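Local atomic coordinates of peptide chain release factor RF2 (Thermus thermophilus, PDB entry 2IHR), a protein that directs termination of translation at UGA and UAA stop codons, binding the ribosome and releasing the finished peptide through its GGQ motif. Residues V221-P224 and E225-R228; R266-I269 and K270-L274; E285-R288 and K289-E292. All coordinates share one frame; numbering follows the deposited sequence.

Contact 1. Residues V221-P224 and E225-R228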
loop_
_atom_site.group_PDB
_atom_site.type_symbol
_atom_site.label_atom_id
_atom_site.label_comp_id
_atom_site.label_asym_id
_atom_site.label_seq_id
_atom_site.Cartn_x
_atom_site.Cartn_y
_atom_site.Cartn_z
ATOM N N VAL A 221 -0.694 -19.984 13.483
ATOM C CA VAL A 221 -1.481 -21.133 13.058
ATOM C C VAL A 221 -2.762 -21.120 13.872
ATOM O O VAL A 221 -2.773 -20.765 15.055
ATOM C CB VAL A 221 -0.728 -22.441 13.293
ATOM C CG1 VAL A 221 -1.137 -23.446 12.243
ATOM C CG2 VAL A 221 0.787 -22.191 13.266
ATOM N N LEU A 222 -3.852 -21.513 13.241
ATOM C CA LEU A 222 -5.118 -21.448 13.944
ATOM C C LEU A 222 -5.732 -22.730 14.490
ATOM O O LEU A 222 -5.773 -23.787 13.828
ATOM C CB LEU A 222 -6.146 -20.714 13.067
ATOM C CG LEU A 222 -5.929 -19.223 12.766
ATOM C CD1 LEU A 222 -6.956 -18.770 11.722
ATOM C CD2 LEU A 222 -6.026 -18.392 14.062
ATOM N N LYS A 223 -6.222 -22.595 15.718
ATOM C CA LYS A 223 -6.876 -23.685 16.422
ATOM C C LYS A 223 -8.367 -23.627 16.075
ATOM O O LYS A 223 -9.043 -22.654 16.417
ATOM C CB LYS A 223 -6.674 -23.519 17.928
ATOM C CG LYS A 223 -5.213 -23.476 18.372
ATOM C CD LYS A 223 -5.126 -23.481 19.893
ATOM C CE LYS A 223 -3.698 -23.762 20.374
ATOM N NZ LYS A 223 -2.716 -22.710 19.971
ATOM N N PRO A 224 -8.899 -24.666 15.395
ATOM C CA PRO A 224 -10.316 -24.738 14.987
ATOM C C PRO A 224 -11.236 -24.361 16.119
ATOM O O PRO A 224 -12.331 -23.835 15.899
ATOM C CB PRO A 224 -10.502 -26.191 14.590
ATOM C CG PRO A 224 -9.146 -26.588 14.145
ATOM C CD PRO A 224 -8.224 -25.950 15.155
ATOM N N GLU A 225 -10.768 -24.645 17.329
ATOM C CA GLU A 225 -11.517 -24.359 18.539
ATOM C C GLU A 225 -11.321 -22.911 18.963
ATOM O O GLU A 225 -11.900 -22.458 19.953
ATOM C CB GLU A 225 -11.106 -25.318 19.676
ATOM C CG GLU A 225 -9.608 -25.606 19.810
ATOM C CD GLU A 225 -9.143 -26.830 19.027
ATOM O OE1 GLU A 225 -8.093 -27.390 19.401
ATOM O OE2 GLU A 225 -9.805 -27.231 18.043
ATOM N N GLU A 226 -10.500 -22.183 18.207
ATOM C CA GLU A 226 -10.266 -20.776 18.495
ATOM C C GLU A 226 -11.152 -19.926 17.587
ATOM O O GLU A 226 -11.204 -18.709 17.725
ATOM C CB GLU A 226 -8.797 -20.433 18.269
ATOM C CG GLU A 226 -7.887 -20.971 19.342
ATOM C CD GLU A 226 -8.039 -20.221 20.650
ATOM O OE1 GLU A 226 -9.192 -19.948 21.050
ATOM O OE2 GLU A 226 -7.003 -19.911 21.278
ATOM N N LEU A 227 -11.869 -20.592 16.685
ATOM C CA LEU A 227 -12.728 -19.929 15.707
ATOM C C LEU A 227 -14.198 -20.313 15.825
ATOM O O LEU A 227 -14.541 -21.271 16.507
ATOM C CB LEU A 227 -12.284 -20.326 14.293
ATOM C CG LEU A 227 -10.880 -20.082 13.731
ATOM C CD1 LEU A 227 -9.851 -20.298 14.783
ATOM C CD2 LEU A 227 -10.620 -21.023 12.571
ATOM N N ARG A 228 -15.064 -19.549 15.169
ATOM C CA ARG A 228 -16.474 -19.901 15.095
ATOM C C ARG A 228 -16.895 -19.640 13.673
ATOM O O ARG A 228 -17.173 -18.509 13.310
ATOM C CB ARG A 228 -17.410 -19.088 15.989
ATOM C CG ARG A 228 -18.890 -19.401 15.556
ATOM C CD ARG A 228 -20.021 -19.003 16.521
ATOM N NE ARG A 228 -20.137 -17.560 16.718
ATOM C CZ ARG A 228 -19.651 -16.912 17.773
ATOM N NH1 ARG A 228 -19.019 -17.590 18.736
ATOM N NH2 ARG A 228 -19.781 -15.589 17.855
#

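Contact 2. Residues R266-I269 and K270-L274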
loop_
_atom_site.group_PDB
_atom_site.type_symbol
_atom_site.label_atom_id
_atom_site.label_comp_id
_atom_site.label_asym_id
_atom_site.label_seq_id
_atom_site.Cartn_x
_atom_site.Cartn_y
_atom_site.Cartn_z
ATOM N N ARG A 266 -18.365 -18.692 -5.407
ATOM C CA ARG A 266 -19.436 -19.652 -5.236
ATOM C C ARG A 266 -18.974 -20.732 -4.263
ATOM O O ARG A 266 -19.656 -21.032 -3.282
ATOM C CB ARG A 266 -19.762 -20.271 -6.597
ATOM C CG ARG A 266 -21.007 -21.113 -6.596
ATOM C CD ARG A 266 -21.080 -22.007 -7.819
ATOM N NE ARG A 266 -22.237 -22.897 -7.748
ATOM C CZ ARG A 266 -22.495 -23.868 -8.617
ATOM N NH1 ARG A 266 -21.674 -24.083 -9.636
ATOM N NH2 ARG A 266 -23.577 -24.621 -8.469
ATOM N N SER A 267 -17.804 -21.307 -4.522
ATOM C CA SER A 267 -17.300 -22.356 -3.654
ATOM C C SER A 267 -17.067 -21.896 -2.208
ATOM O O SER A 267 -16.021 -21.330 -1.866
ATOM C CB SER A 267 -16.021 -22.971 -4.243
ATOM O OG SER A 267 -14.935 -22.064 -4.217
ATOM N N GLN A 268 -18.068 -22.146 -1.367
ATOM C CA GLN A 268 -18.017 -21.814 0.054
ATOM C C GLN A 268 -16.696 -22.291 0.685
ATOM O O GLN A 268 -16.267 -21.798 1.738
ATOM C CB GLN A 268 -19.219 -22.457 0.764
ATOM C CG GLN A 268 -19.129 -22.514 2.281
ATOM C CD GLN A 268 -18.940 -23.932 2.796
ATOM O OE1 GLN A 268 -19.772 -24.807 2.544
ATOM N NE2 GLN A 268 -17.845 -24.166 3.520
ATOM N N ILE A 269 -16.034 -23.235 0.031
ATOM C CA ILE A 269 -14.794 -23.736 0.578
ATOM C C ILE A 269 -13.595 -22.873 0.223
ATOM O O ILE A 269 -12.597 -22.879 0.944
ATOM C CB ILE A 269 -14.546 -25.206 0.161
ATOM C CG1 ILE A 269 -14.318 -25.330 -1.359
ATOM C CG2 ILE A 269 -15.734 -26.051 0.640
ATOM C CD1 ILE A 269 -15.577 -25.563 -2.167
ATOM N N LYS A 270 -13.675 -22.131 -0.880
ATOM C CA LYS A 270 -12.566 -21.261 -1.259
ATOM C C LYS A 270 -12.677 -19.996 -0.421
ATOM O O LYS A 270 -11.676 -19.379 -0.040
ATOM C CB LYS A 270 -12.613 -20.948 -2.753
ATOM C CG LYS A 270 -12.105 -22.106 -3.590
ATOM C CD LYS A 270 -12.098 -21.811 -5.080
ATOM C CE LYS A 270 -11.462 -22.964 -5.862
ATOM N NZ LYS A 270 -11.424 -22.722 -7.332
ATOM N N ASN A 271 -13.912 -19.632 -0.116
ATOM C CA ASN A 271 -14.160 -18.479 0.709
ATOM C C ASN A 271 -13.629 -18.647 2.140
ATOM O O ASN A 271 -13.150 -17.680 2.734
ATOM C CB ASN A 271 -15.657 -18.165 0.740
ATOM C CG ASN A 271 -16.205 -17.870 -0.630
ATOM O OD1 ASN A 271 -15.464 -17.871 -1.608
ATOM N ND2 ASN A 271 -17.503 -17.621 -0.717
ATOM N N LYS A 272 -13.718 -19.848 2.712
ATOM C CA LYS A 272 -13.214 -20.030 4.075
ATOM C C LYS A 272 -11.727 -19.791 4.043
ATOM O O LYS A 272 -11.135 -19.216 4.963
ATOM C CB LYS A 272 -13.452 -21.451 4.602
ATOM C CG LYS A 272 -14.794 -21.681 5.253
ATOM C CD LYS A 272 -14.817 -23.009 6.020
ATOM C CE LYS A 272 -16.247 -23.510 6.250
ATOM N NZ LYS A 272 -16.205 -24.644 7.178
ATOM N N GLU A 273 -11.130 -20.250 2.958
ATOM C CA GLU A 273 -9.701 -20.135 2.788
ATOM C C GLU A 273 -9.277 -18.665 2.799
ATOM O O GLU A 273 -8.356 -18.284 3.526
ATOM C CB GLU A 273 -9.282 -20.826 1.482
ATOM C CG GLU A 273 -7.828 -20.608 1.124
ATOM C CD GLU A 273 -7.494 -21.084 -0.272
ATOM O OE1 GLU A 273 -8.386 -21.021 -1.167
ATOM O OE2 GLU A 273 -6.329 -21.500 -0.472
ATOM N N LEU A 274 -9.961 -17.846 2.001
ATOM C CA LEU A 274 -9.651 -16.422 1.908
ATOM C C LEU A 274 -9.886 -15.747 3.258
ATOM O O LEU A 274 -8.988 -15.089 3.787
ATOM C CB LEU A 274 -10.528 -15.774 0.829
ATOM C CG LEU A 274 -10.212 -14.360 0.336
ATOM C CD1 LEU A 274 -8.912 -14.332 -0.466
ATOM C CD2 LEU A 274 -11.354 -13.888 -0.518
#

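Contact 3. Residues E285-R288 and K289-E292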
loop_
_atom_site.group_PDB
_atom_site.type_symbol
_atom_site.label_atom_id
_atom_site.label_comp_id
_atom_site.label_asym_id
_atom_site.label_seq_id
_atom_site.Cartn_x
_atom_site.Cartn_y
_atom_site.Cartn_z
ATOM N N GLU A 285 -1.012 -8.096 12.039
ATOM C CA GLU A 285 -0.991 -6.656 12.098
ATOM C C GLU A 285 -1.268 -6.283 13.537
ATOM O O GLU A 285 -0.599 -5.407 14.074
ATOM C CB GLU A 285 -2.063 -6.094 11.149
ATOM C CG GLU A 285 -2.418 -4.607 11.309
ATOM C CD GLU A 285 -1.238 -3.662 11.123
ATOM O OE1 GLU A 285 -0.167 -4.128 10.653
ATOM O OE2 GLU A 285 -1.399 -2.455 11.444
ATOM N N LEU A 286 -2.242 -6.942 14.168
ATOM C CA LEU A 286 -2.538 -6.661 15.571
ATOM C C LEU A 286 -1.253 -6.844 16.410
ATOM O O LEU A 286 -1.011 -6.093 17.371
ATOM C CB LEU A 286 -3.643 -7.572 16.089
ATOM C CG LEU A 286 -4.546 -6.868 17.124
ATOM C CD1 LEU A 286 -5.776 -7.717 17.393
ATOM C CD2 LEU A 286 -3.793 -6.603 18.436
ATOM N N GLU A 287 -0.414 -7.814 16.032
ATOM C CA GLU A 287 0.850 -8.040 16.735
ATOM C C GLU A 287 1.820 -6.881 16.557
ATOM O O GLU A 287 2.176 -6.221 17.524
ATOM C CB GLU A 287 1.529 -9.329 16.270
ATOM C CG GLU A 287 1.176 -10.549 17.113
ATOM C CD GLU A 287 1.397 -10.321 18.608
ATOM O OE1 GLU A 287 0.616 -9.561 19.226
ATOM O OE2 GLU A 287 2.354 -10.900 19.165
ATOM N N ARG A 288 2.263 -6.644 15.327
ATOM C CA ARG A 288 3.182 -5.538 15.055
ATOM C C ARG A 288 2.716 -4.248 15.744
ATOM O O ARG A 288 3.498 -3.564 16.410
ATOM C CB ARG A 288 3.274 -5.274 13.554
ATOM C CG ARG A 288 4.139 -4.079 13.212
ATOM C CD ARG A 288 4.006 -3.702 11.766
ATOM N NE ARG A 288 2.715 -3.086 11.485
ATOM C CZ ARG A 288 2.262 -2.838 10.259
ATOM N NH1 ARG A 288 2.992 -3.160 9.196
ATOM N NH2 ARG A 288 1.085 -2.255 10.087
ATOM N N LYS A 289 1.444 -3.911 15.568
ATOM C CA LYS A 289 0.923 -2.704 16.177
ATOM C C LYS A 289 1.255 -2.723 17.657
ATOM O O LYS A 289 1.685 -1.720 18.222
ATOM C CB LYS A 289 -0.592 -2.592 15.972
ATOM C CG LYS A 289 -1.213 -1.428 16.741
ATOM C CD LYS A 289 -2.647 -1.137 16.319
ATOM C CE LYS A 289 -3.436 -0.431 17.437
ATOM N NZ LYS A 289 -2.810 0.821 17.956
ATOM N N LYS A 290 1.065 -3.875 18.285
ATOM C CA LYS A 290 1.354 -4.011 19.705
ATOM C C LYS A 290 2.867 -4.053 19.974
ATOM O O LYS A 290 3.356 -3.440 20.918
ATOM C CB LYS A 290 0.682 -5.273 20.240
ATOM C CG LYS A 290 0.955 -5.517 21.695
ATOM C CD LYS A 290 0.332 -6.808 22.169
ATOM C CE LYS A 290 0.690 -7.039 23.621
ATOM N NZ LYS A 290 0.347 -5.838 24.440
ATOM N N ARG A 291 3.603 -4.769 19.131
ATOM C CA ARG A 291 5.047 -4.889 19.286
ATOM C C ARG A 291 5.753 -3.546 19.117
ATOM O O ARG A 291 6.971 -3.443 19.282
ATOM C CB ARG A 291 5.591 -5.895 18.276
ATOM C CG ARG A 291 7.013 -6.301 18.546
ATOM C CD ARG A 291 7.333 -7.597 17.845
ATOM N NE ARG A 291 7.158 -7.482 16.403
ATOM C CZ ARG A 291 7.877 -6.679 15.624
ATOM N NH1 ARG A 291 8.825 -5.912 16.149
ATOM N NH2 ARG A 291 7.653 -6.645 14.315
ATOM N N GLU A 292 4.978 -2.518 18.791
ATOM C CA GLU A 292 5.511 -1.172 18.604
ATOM C C GLU A 292 5.001 -0.256 19.719
ATOM O O GLU A 292 5.617 0.761 20.022
ATOM C CB GLU A 292 5.111 -0.632 17.229
ATOM C CG GLU A 292 5.640 -1.456 16.051
ATOM C CD GLU A 292 7.150 -1.373 15.888
ATOM O OE1 GLU A 292 7.878 -1.771 16.821
ATOM O OE2 GLU A 292 7.607 -0.910 14.820
#

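Contact 1. Residues V221-P224 and E225-R228
Leu222 and Leu227 meet across a tight turn that delivers the chain into strand 227-232. Leu222 offers its CB, which lies 4.1 Å from CD1 of Leu227, and both side chains reach Leu276 of helix 268-294, so the two leucines form a small apolar patch against that helix. Lys223 comes next and opens the turn: its carbonyl O accepts the N-H of Glu226, though the very short 2.4 Å between this O and N of Glu226 is doubtful in detail. Beyond the backbone, like first torsions (chi1 -58° and -74°) send the Lys223 and Glu226 chains out side by side in the same direction, and CB of Lys223 sits 3.2 Å from CG of Glu226, a close approach of methylene groups. The charged ends do not meet, NZ of Lys223 being 5.3 Å from OE2 of Glu226. CD1 of Leu227 comes within 3.0 Å of the Lys223 carbonyl O, a crowded approach of a methyl group. Pro224 fills the second position of the turn, and the backbone angles of Pro224 and Glu225 are those of a type I turn. The Pro224 carbonyl O in turn receives a weak bond from N of Leu227, at 3.4 Å, adding a second turn that overlaps the first. Glu225 folds back along the proline: with CG between its backbone N and carbonyl carbon (chi1 42°) and a second bend at chi2, the carboxylate returns to the pyrrolidine ring, OE2 lying 3.5 Å from CD of Pro224. The chemistry is thus divided. A short bond, a weak one and the restricted proline together shape the turn; Lys223 and Glu225 are exposed, Glu226 rests against Pro255, and the Lys223 and Glu226 charges would probably attract only weakly.

Contact 2. Residues R266-I269 and K270-L274
Lys270 and Gln268 each reach across the first turn of helix 268-294, Lys270 to Ser267 and Gln268 to Lys272. The extended chain of Lys270 passes the Ser267 side chain, its CG 4.1 Å from CB of Ser267, and then leads away. Gln268 and Lys272 run side by side in the same direction, and the amide NE2 of Gln268 rests 3.2 Å from CE of Lys272. The glutamine has CG anti to the backbone N (chi1 165°) and bends at chi2, which swings its amide along the extended lysine chain. In the backbone, N of Lys272 makes a weak 3.4 Å bond to O of Gln268. CG1 of Ile269 lies beside the following peptide N, that of Lys270, whose N-H bonds to O of Ser267, the N-cap residue, at 2.7 Å from above the carbonyl plane. N of Asn271 reaches the same oxygen more nearly in line with the carbonyl, at 3.2 Å. The Asn271 amide turns instead to the backbone of Ser247 and Thr265. An alanine in place of Lys272 would remove the aliphatic chain beside Gln268, and the amide would probably be left freer to turn. Two N-H groups thus share one carbonyl oxygen, which ties the first turn to its N-cap, while Gln268 and Lys272 run alongside each other.

Contact 3. Residues E285-R288 and K289-E292
Arg288 leaves the helix with CG anti to its backbone N (chi1 176°), whereas Glu292 takes chi1 near -61°, beside the N, and these settings bring the two CG atoms to 4.1 Å. CG of Glu292 also approaches the backbone O of Arg288 to 3.0 Å, so the glutamate's aliphatic part lies close over the previous turn. The two chains cross obliquely and part beyond this point: guanidinium and carboxylate planes are 34° apart, and NE of Arg288 stays 6.3 Å from OE2 of Glu292, so that any attraction is probably weak. The Arg288 chain bends at chi3 and sends its guanidinium toward Glu285; a salt bridge between them is modelled, but the atoms are too close for its geometry to be trusted. On another side of the helix Glu287 and Lys290 lie alongside each other, pointing the same way, with OE1 of Glu287 4.0 Å from CD of Lys290. Their contact is therefore carboxylate to methylene. NZ of Lys289 forms a salt bridge with Glu293, one turn further on. Beneath these side chains run the backbone bonds of an alpha helix: N of Lys289 to O of Glu285 at 2.9 Å, N of Lys290 to O of Leu286 at 3.2 Å, and N of Arg291 to O of Glu287 at 2.6 Å. This highly charged stretch lies near the C-terminal end of helix 268-294, on the protein surface, past the part of the helix that packs on strands 248-253 and 258-262 and ahead of strand 312-315.

Following the chain, the three contacts come in series, with none nested in or crossing another. Contact 1 forms the turn that ends the loop after strand 201-213 and leads into strand 227-232, an outer strand of the three-stranded antiparallel sheet. The chain then passes Gln240, runs through strands 248-253 and 258-262, and reaches contact 2, which starts helix 268-294. Contact 3 lies farther along this helix, its centre about 28 Å from that of contact 2. Between them stand Leu276 and Leu279: Leu222 touches both, Leu227 touches Leu276. No two contacts touch. At the helix start Asn271 and Leu274 meet the three-stranded sheet, and Leu274 also strand 150-158.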